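Local atomic coordinates of citrate synthase (Pyrobaculum aerophilum, PDB entry 2IBP), a protein that probably catalyses the condensation of oxaloacetate with acetyl-CoA and water to citrate and CoA in the tricarboxylic acid cycle, working as a homodimer. Residues D38-L46 against V291-A299; V273-L284 against I326-F336. All blocks are in the same frame, centred on the assembly; numbering follows the deposited sequence.

Contact 1: D38-L46 against V291-A299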
# COMPACT_ATOMS: atom_id res chain seq x y z
N ASP A 38 2.14 21.84 -7.46
CA ASP A 38 0.98 22.63 -7.11
C ASP A 38 0.12 22.79 -8.33
O ASP A 38 0.64 22.86 -9.44
CB ASP A 38 1.39 24.03 -6.64
CG ASP A 38 0.26 24.78 -5.96
OD1 ASP A 38 -0.63 24.13 -5.36
OD2 ASP A 38 0.24 26.03 -6.03
N ILE A 39 -1.18 22.81 -8.12
CA ILE A 39 -2.13 23.02 -9.20
C ILE A 39 -3.02 24.19 -8.88
O ILE A 39 -3.53 24.30 -7.76
CB ILE A 39 -3.06 21.82 -9.36
CG1 ILE A 39 -2.28 20.56 -9.73
CG2 ILE A 39 -4.12 22.12 -10.43
CD1 ILE A 39 -3.10 19.30 -9.54
N ASP A 40 -3.15 25.10 -9.84
CA ASP A 40 -4.16 26.15 -9.77
C ASP A 40 -5.25 25.68 -10.72
O ASP A 40 -5.13 25.80 -11.94
CB ASP A 40 -3.63 27.51 -10.19
CG ASP A 40 -4.69 28.60 -10.08
OD1 ASP A 40 -5.89 28.29 -10.25
OD2 ASP A 40 -4.32 29.76 -9.79
N GLY A 41 -6.29 25.07 -10.15
CA GLY A 41 -7.38 24.51 -10.93
C GLY A 41 -8.21 25.53 -11.69
O GLY A 41 -8.72 25.24 -12.77
N GLU A 42 -8.36 26.73 -11.13
CA GLU A 42 -9.16 27.76 -11.78
C GLU A 42 -8.48 28.31 -13.02
O GLU A 42 -9.13 28.54 -14.03
CB GLU A 42 -9.52 28.89 -10.81
CG GLU A 42 -10.68 28.57 -9.88
CD GLU A 42 -10.41 27.39 -8.96
OE1 GLU A 42 -9.25 27.25 -8.49
OE2 GLU A 42 -11.36 26.63 -8.68
N LYS A 43 -7.17 28.51 -12.95
CA LYS A 43 -6.42 29.04 -14.08
C LYS A 43 -5.83 27.94 -14.99
O LYS A 43 -5.40 28.23 -16.10
CB LYS A 43 -5.32 29.98 -13.61
CG LYS A 43 -5.85 31.21 -12.89
CD LYS A 43 -4.74 32.18 -12.55
CE LYS A 43 -5.31 33.45 -11.92
NZ LYS A 43 -6.06 33.15 -10.67
N GLY A 44 -5.82 26.70 -14.52
CA GLY A 44 -5.28 25.60 -15.30
C GLY A 44 -3.77 25.65 -15.39
O GLY A 44 -3.20 25.57 -16.47
N ILE A 45 -3.12 25.78 -14.23
CA ILE A 45 -1.67 25.87 -14.15
C ILE A 45 -1.16 24.76 -13.24
O ILE A 45 -1.76 24.47 -12.19
CB ILE A 45 -1.22 27.22 -13.55
CG1 ILE A 45 -1.80 28.39 -14.35
CG2 ILE A 45 0.29 27.32 -13.54
CD1 ILE A 45 -1.59 29.74 -13.68
N LEU A 46 -0.06 24.15 -13.65
CA LEU A 46 0.59 23.10 -12.88
C LEU A 46 2.05 23.50 -12.73
O LEU A 46 2.67 23.91 -13.71
CB LEU A 46 0.51 21.78 -13.63
CG LEU A 46 1.32 20.61 -13.08
CD1 LEU A 46 0.92 20.23 -11.62
CD2 LEU A 46 1.20 19.41 -14.00
N VAL A 291 -10.10 18.89 -10.03
CA VAL A 291 -9.27 20.05 -9.74
C VAL A 291 -9.29 21.09 -10.86
O VAL A 291 -9.58 22.27 -10.61
CB VAL A 291 -7.81 19.64 -9.46
CG1 VAL A 291 -7.01 20.86 -9.08
CG2 VAL A 291 -7.74 18.60 -8.35
N TYR A 292 -8.98 20.68 -12.08
CA TYR A 292 -8.98 21.61 -13.20
C TYR A 292 -10.38 22.07 -13.60
O TYR A 292 -11.24 21.25 -13.96
CB TYR A 292 -8.28 21.02 -14.44
CG TYR A 292 -6.81 20.80 -14.23
CD1 TYR A 292 -5.96 21.88 -14.01
CD2 TYR A 292 -6.25 19.52 -14.27
CE1 TYR A 292 -4.61 21.68 -13.79
CE2 TYR A 292 -4.91 19.32 -14.06
CZ TYR A 292 -4.09 20.40 -13.83
OH TYR A 292 -2.74 20.19 -13.63
N LYS A 293 -10.58 23.39 -13.53
CA LYS A 293 -11.83 24.03 -13.97
C LYS A 293 -11.44 24.91 -15.15
O LYS A 293 -11.84 26.07 -15.26
CB LYS A 293 -12.42 24.87 -12.82
CG LYS A 293 -12.59 24.09 -11.53
CD LYS A 293 -13.47 22.87 -11.70
CE LYS A 293 -13.42 22.00 -10.46
NZ LYS A 293 -14.27 20.79 -10.57
N ALA A 294 -10.56 24.35 -15.96
CA ALA A 294 -9.97 24.98 -17.11
C ALA A 294 -9.33 23.85 -17.88
O ALA A 294 -9.26 22.72 -17.39
CB ALA A 294 -8.90 25.98 -16.67
N TYR A 295 -8.87 24.15 -19.08
CA TYR A 295 -8.22 23.13 -19.89
C TYR A 295 -7.00 22.65 -19.09
O TYR A 295 -6.26 23.45 -18.51
CB TYR A 295 -7.81 23.71 -21.24
CG TYR A 295 -7.79 22.71 -22.36
CD1 TYR A 295 -6.78 21.75 -22.46
CD2 TYR A 295 -8.73 22.76 -23.37
CE1 TYR A 295 -6.76 20.83 -23.49
CE2 TYR A 295 -8.69 21.89 -24.44
CZ TYR A 295 -7.72 20.90 -24.47
OH TYR A 295 -7.69 20.02 -25.52
N ASP A 296 -6.89 21.34 -18.95
CA ASP A 296 -5.76 20.73 -18.25
C ASP A 296 -4.52 21.14 -19.05
O ASP A 296 -4.42 20.86 -20.24
CB ASP A 296 -5.99 19.21 -18.28
CG ASP A 296 -4.88 18.40 -17.64
OD1 ASP A 296 -3.76 18.90 -17.45
OD2 ASP A 296 -5.17 17.21 -17.36
N PRO A 297 -3.53 21.76 -18.38
CA PRO A 297 -2.36 22.19 -19.13
C PRO A 297 -1.59 21.04 -19.76
O PRO A 297 -0.94 21.21 -20.80
CB PRO A 297 -1.50 22.90 -18.07
CG PRO A 297 -1.96 22.34 -16.77
CD PRO A 297 -3.41 22.03 -16.94
N ARG A 298 -1.64 19.89 -19.10
CA ARG A 298 -0.97 18.72 -19.61
C ARG A 298 -1.67 18.27 -20.88
O ARG A 298 -1.03 17.77 -21.80
CB ARG A 298 -1.01 17.61 -18.57
CG ARG A 298 -0.35 17.96 -17.25
CD ARG A 298 -0.65 16.94 -16.21
NE ARG A 298 -2.09 16.86 -15.99
CZ ARG A 298 -2.67 15.93 -15.26
NH1 ARG A 298 -1.94 15.01 -14.64
NH2 ARG A 298 -3.99 15.89 -15.18
N ALA A 299 -2.99 18.44 -20.91
CA ALA A 299 -3.77 18.02 -22.08
C ALA A 299 -3.46 18.88 -23.29
O ALA A 299 -3.31 18.36 -24.41
CB ALA A 299 -5.27 18.06 -21.75
O HOH W 1 -10.30 23.57 -8.42
O HOH W 2 -12.16 28.41 -13.63
O HOH W 3 -4.69 25.39 -18.81
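The beta hairpin turn of 38-46, closed by a G1 bulge in which Gly44 and Ile45 face Asp40, lies against 291-299, a loop that follows the predicted active-site residue His289 and ends in the first turn of helix 297-313. One direct hydrogen bond joins the two: Lys293 N gives to Gly41 O at 2.7 Å, nearly straight (168°) but from above the carbonyl plane. Three waters extend it, linking Glu42 OE2 to Val291 O, Glu42 O to Lys293 O and Gly44 O to Tyr295 O. Ile39 turns CG1 beside the backbone N (chi1 -62°), which leaves CG2 to press on Val291 CG1, tightly at 3.4 Å, and on Tyr292 CE1. Leu46 sets CB 3.6 Å from Tyr292 OH and CD2 3.8 Å from Arg298 CD. Arg298 grips N-cap Asp296 side-on, NE to OD1 at 3.0 Å and NH2 to OD2 at 2.8 Å; OD1 also takes Arg298 N. A leucine in place of Arg298 would probably leave the Asp296 carboxylate without its charged mate, held by backbone N-H groups such as that of Val345. Tyr292 OH bonds His214, Ile53 of helix 53-59 packs on Leu46 and Pro297, and helix 297-313 leads on from Pro297.

Contact 2: V273-L284 against I326-F336; sequences VEAATKPGGPKL and IEQEVLSHPYF
Helix-to-helix packing without a cross-segment hydrogen bond joins the end of helix 269-276 to helix 319-332 and the start of helix 334-338, in the largely helical citrate synthase fold. Val273 is a knob in a hole formed by Ile326, Glu329, Val330 and Phe336. Its two methyls part: CG2 lies 3.6 Å from Glu329 CB and also meets Val330 CG2, whereas CG1, anti to the backbone N (chi1 170°), reaches Phe336 CE1 at 3.3 Å. Beyond the poorly ordered residues 278-283 the chain returns with Leu284, whose CD1 touches Val330 CG2 at 3.5 Å and Phe336 CE2. Ala276 CB comes to the edge of the Phe336 ring, near its plane, while Tyr335 CD1 lies over the centre of one face. Thr277 enters among three rings. Its CG2 stands over a face of His333, a CH-pi contact 3.9 Å from the ring centroid, and 3.4 Å from Phe336 CE1; its CB is centred over the Tyr335 ring, 9° off the normal. The hydroxyl turns back on helix 269-276, helping to hold the rotation that presents these carbons: Thr277 OG1 donates to a lone pair of Glu274 O at 2.6 Å.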
# COMPACT_ATOMS: atom_id res chain seq x y z
N VAL A 273 -21.69 15.12 -27.93
CA VAL A 273 -21.52 16.18 -26.96
C VAL A 273 -22.86 16.74 -26.48
O VAL A 273 -23.03 17.05 -25.30
CB VAL A 273 -20.61 17.29 -27.49
CG1 VAL A 273 -20.62 18.51 -26.56
CG2 VAL A 273 -19.18 16.74 -27.70
N GLU A 274 -23.83 16.86 -27.38
CA GLU A 274 -25.17 17.29 -26.98
C GLU A 274 -25.79 16.30 -26.00
O GLU A 274 -26.41 16.70 -25.01
CB GLU A 274 -26.06 17.46 -28.21
CG GLU A 274 -27.55 17.60 -27.90
CD GLU A 274 -28.39 17.99 -29.12
OE1 GLU A 274 -27.96 18.89 -29.88
OE2 GLU A 274 -29.49 17.43 -29.27
N ALA A 275 -25.62 15.00 -26.27
CA ALA A 275 -26.16 13.96 -25.41
C ALA A 275 -25.55 14.02 -24.01
O ALA A 275 -26.21 13.68 -23.03
CB ALA A 275 -25.91 12.59 -26.01
N ALA A 276 -24.30 14.45 -23.93
CA ALA A 276 -23.59 14.53 -22.65
C ALA A 276 -24.11 15.67 -21.77
O ALA A 276 -23.82 15.70 -20.57
CB ALA A 276 -22.09 14.69 -22.89
N THR A 277 -24.86 16.60 -22.35
CA THR A 277 -25.42 17.71 -21.58
C THR A 277 -26.77 17.36 -20.95
O THR A 277 -27.45 18.23 -20.40
CB THR A 277 -25.59 18.97 -22.45
OG1 THR A 277 -26.62 18.76 -23.42
CG2 THR A 277 -24.28 19.32 -23.15
N LYS A 278 -27.15 16.08 -21.01
CA LYS A 278 -28.42 15.60 -20.45
C LYS A 278 -28.18 14.44 -19.49
O LYS A 278 -27.28 13.62 -19.71
CB LYS A 278 -29.33 15.09 -21.57
CG LYS A 278 -29.67 16.09 -22.66
CD LYS A 278 -30.52 15.42 -23.73
CE LYS A 278 -30.84 16.35 -24.88
NZ LYS A 278 -29.63 16.79 -25.62
N PRO A 279 -29.01 14.33 -18.44
CA PRO A 279 -28.89 13.22 -17.50
C PRO A 279 -29.69 12.00 -17.98
O PRO A 279 -30.90 12.10 -18.15
CB PRO A 279 -29.52 13.79 -16.22
CG PRO A 279 -30.54 14.77 -16.70
CD PRO A 279 -30.10 15.25 -18.07
N GLY A 280 -29.03 10.87 -18.20
CA GLY A 280 -27.58 10.73 -18.02
C GLY A 280 -27.12 9.35 -18.45
O GLY A 280 -27.42 8.36 -17.78
N GLY A 281 -26.40 9.26 -19.57
CA GLY A 281 -26.04 10.41 -20.39
C GLY A 281 -25.84 10.01 -21.84
O GLY A 281 -26.69 10.30 -22.69
N PRO A 282 -24.69 9.38 -22.15
CA PRO A 282 -23.61 9.07 -21.23
C PRO A 282 -22.64 10.24 -21.09
O PRO A 282 -22.89 11.32 -21.63
CB PRO A 282 -22.91 7.86 -21.88
CG PRO A 282 -23.59 7.64 -23.22
CD PRO A 282 -24.42 8.85 -23.50
N LYS A 283 -21.53 10.02 -20.39
CA LYS A 283 -20.54 11.07 -20.17
C LYS A 283 -19.27 10.87 -21.00
O LYS A 283 -18.82 9.75 -21.25
CB LYS A 283 -20.21 11.21 -18.68
CG LYS A 283 -19.65 9.94 -18.03
CD LYS A 283 -19.47 10.11 -16.53
CE LYS A 283 -20.80 10.34 -15.82
NZ LYS A 283 -20.64 10.47 -14.35
N LEU A 284 -18.69 12.00 -21.39
CA LEU A 284 -17.49 12.02 -22.22
C LEU A 284 -16.27 11.70 -21.37
O LEU A 284 -16.05 12.31 -20.33
CB LEU A 284 -17.32 13.42 -22.82
CG LEU A 284 -18.52 14.00 -23.58
CD1 LEU A 284 -18.28 15.45 -23.91
CD2 LEU A 284 -18.81 13.19 -24.83
N ILE A 326 -14.73 16.05 -31.19
CA ILE A 326 -15.39 16.08 -29.91
C ILE A 326 -14.90 17.26 -29.10
O ILE A 326 -15.68 18.00 -28.51
CB ILE A 326 -15.16 14.77 -29.17
CG1 ILE A 326 -15.91 13.64 -29.89
CG2 ILE A 326 -15.62 14.88 -27.70
CD1 ILE A 326 -15.63 12.28 -29.34
N GLU A 327 -13.58 17.45 -29.08
CA GLU A 327 -13.01 18.57 -28.34
C GLU A 327 -13.60 19.90 -28.79
O GLU A 327 -13.99 20.72 -27.97
CB GLU A 327 -11.49 18.61 -28.51
CG GLU A 327 -10.85 19.66 -27.63
CD GLU A 327 -9.73 20.40 -28.32
OE1 GLU A 327 -9.83 20.64 -29.54
OE2 GLU A 327 -8.80 20.84 -27.62
N GLN A 328 -13.65 20.12 -30.10
CA GLN A 328 -14.19 21.37 -30.64
C GLN A 328 -15.63 21.62 -30.20
O GLN A 328 -15.97 22.73 -29.77
CB GLN A 328 -14.06 21.36 -32.16
CG GLN A 328 -12.60 21.41 -32.61
CD GLN A 328 -12.40 21.06 -34.08
OE1 GLN A 328 -11.28 20.83 -34.52
NE2 GLN A 328 -13.50 20.96 -34.82
N GLU A 329 -16.43 20.56 -30.18
CA GLU A 329 -17.81 20.67 -29.76
C GLU A 329 -17.90 20.99 -28.27
O GLU A 329 -18.67 21.87 -27.86
CB GLU A 329 -18.59 19.40 -30.11
CG GLU A 329 -18.73 19.19 -31.61
CD GLU A 329 -19.49 20.33 -32.31
OE1 GLU A 329 -20.34 20.98 -31.67
OE2 GLU A 329 -19.25 20.54 -33.52
N VAL A 330 -17.08 20.32 -27.48
CA VAL A 330 -17.05 20.58 -26.04
C VAL A 330 -16.68 22.04 -25.74
O VAL A 330 -17.31 22.69 -24.91
CB VAL A 330 -16.05 19.65 -25.31
CG1 VAL A 330 -15.70 20.22 -23.93
CG2 VAL A 330 -16.59 18.24 -25.24
N LEU A 331 -15.70 22.56 -26.47
CA LEU A 331 -15.23 23.93 -26.24
C LEU A 331 -16.19 25.01 -26.73
O LEU A 331 -16.15 26.15 -26.25
CB LEU A 331 -13.85 24.13 -26.88
CG LEU A 331 -12.71 23.28 -26.33
CD1 LEU A 331 -11.43 23.55 -27.11
CD2 LEU A 331 -12.50 23.57 -24.85
N SER A 332 -17.06 24.67 -27.68
CA SER A 332 -18.01 25.63 -28.25
C SER A 332 -19.40 25.53 -27.64
O SER A 332 -20.25 26.38 -27.89
CB SER A 332 -18.11 25.43 -29.76
OG SER A 332 -18.67 24.16 -30.07
N HIS A 333 -19.64 24.49 -26.85
CA HIS A 333 -20.95 24.28 -26.24
C HIS A 333 -20.97 25.05 -24.93
O HIS A 333 -20.21 24.73 -24.02
CB HIS A 333 -21.17 22.79 -25.97
CG HIS A 333 -22.61 22.41 -25.81
ND1 HIS A 333 -23.24 21.55 -26.68
CD2 HIS A 333 -23.54 22.80 -24.92
CE1 HIS A 333 -24.50 21.40 -26.31
NE2 HIS A 333 -24.71 22.15 -25.24
N PRO A 334 -21.90 26.01 -24.79
CA PRO A 334 -21.96 26.87 -23.60
C PRO A 334 -22.03 26.07 -22.30
O PRO A 334 -21.40 26.43 -21.31
CB PRO A 334 -23.25 27.68 -23.81
CG PRO A 334 -24.06 26.89 -24.79
CD PRO A 334 -23.05 26.24 -25.69
N TYR A 335 -22.80 25.00 -22.33
CA TYR A 335 -22.98 24.12 -21.18
C TYR A 335 -21.66 23.77 -20.50
O TYR A 335 -21.52 23.91 -19.29
CB TYR A 335 -23.63 22.83 -21.63
CG TYR A 335 -23.83 21.82 -20.54
CD1 TYR A 335 -22.89 20.82 -20.32
CD2 TYR A 335 -24.97 21.83 -19.75
CE1 TYR A 335 -23.07 19.87 -19.33
CE2 TYR A 335 -25.17 20.87 -18.76
CZ TYR A 335 -24.21 19.89 -18.56
OH TYR A 335 -24.38 18.94 -17.58
N PHE A 336 -20.71 23.27 -21.28
CA PHE A 336 -19.43 22.84 -20.73
C PHE A 336 -18.62 24.01 -20.20
O PHE A 336 -18.03 23.93 -19.13
CB PHE A 336 -18.65 22.03 -21.77
CG PHE A 336 -19.31 20.74 -22.14
CD1 PHE A 336 -20.28 20.71 -23.14
CD2 PHE A 336 -19.05 19.58 -21.45
CE1 PHE A 336 -20.91 19.53 -23.46
CE2 PHE A 336 -19.69 18.40 -21.77
CZ PHE A 336 -20.63 18.38 -22.77

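From the N terminus, past several short strands, the chain reaches the hairpin 38-46, then runs through 244 mostly helical residues before 291-299 returns to it and closes contact 1. Within that long excursion it makes helix 269-276 and the turn to Leu284, the first half of contact 2; the second half, 326-336, comes only after helix 297-313. The segments therefore alternate, and the two closures cross. Contact 1 ties the small antiparallel sheet to the start of helix 297-313, and contact 2 ties helix 269-276 to helices 319-332 and 334-338. Their centres lie about 20 Å apart, bridged by Tyr295 OH and Glu327 OE2, 2.5 Å apart in a probable hydrogen bond, with Tyr295 also packing on Leu331.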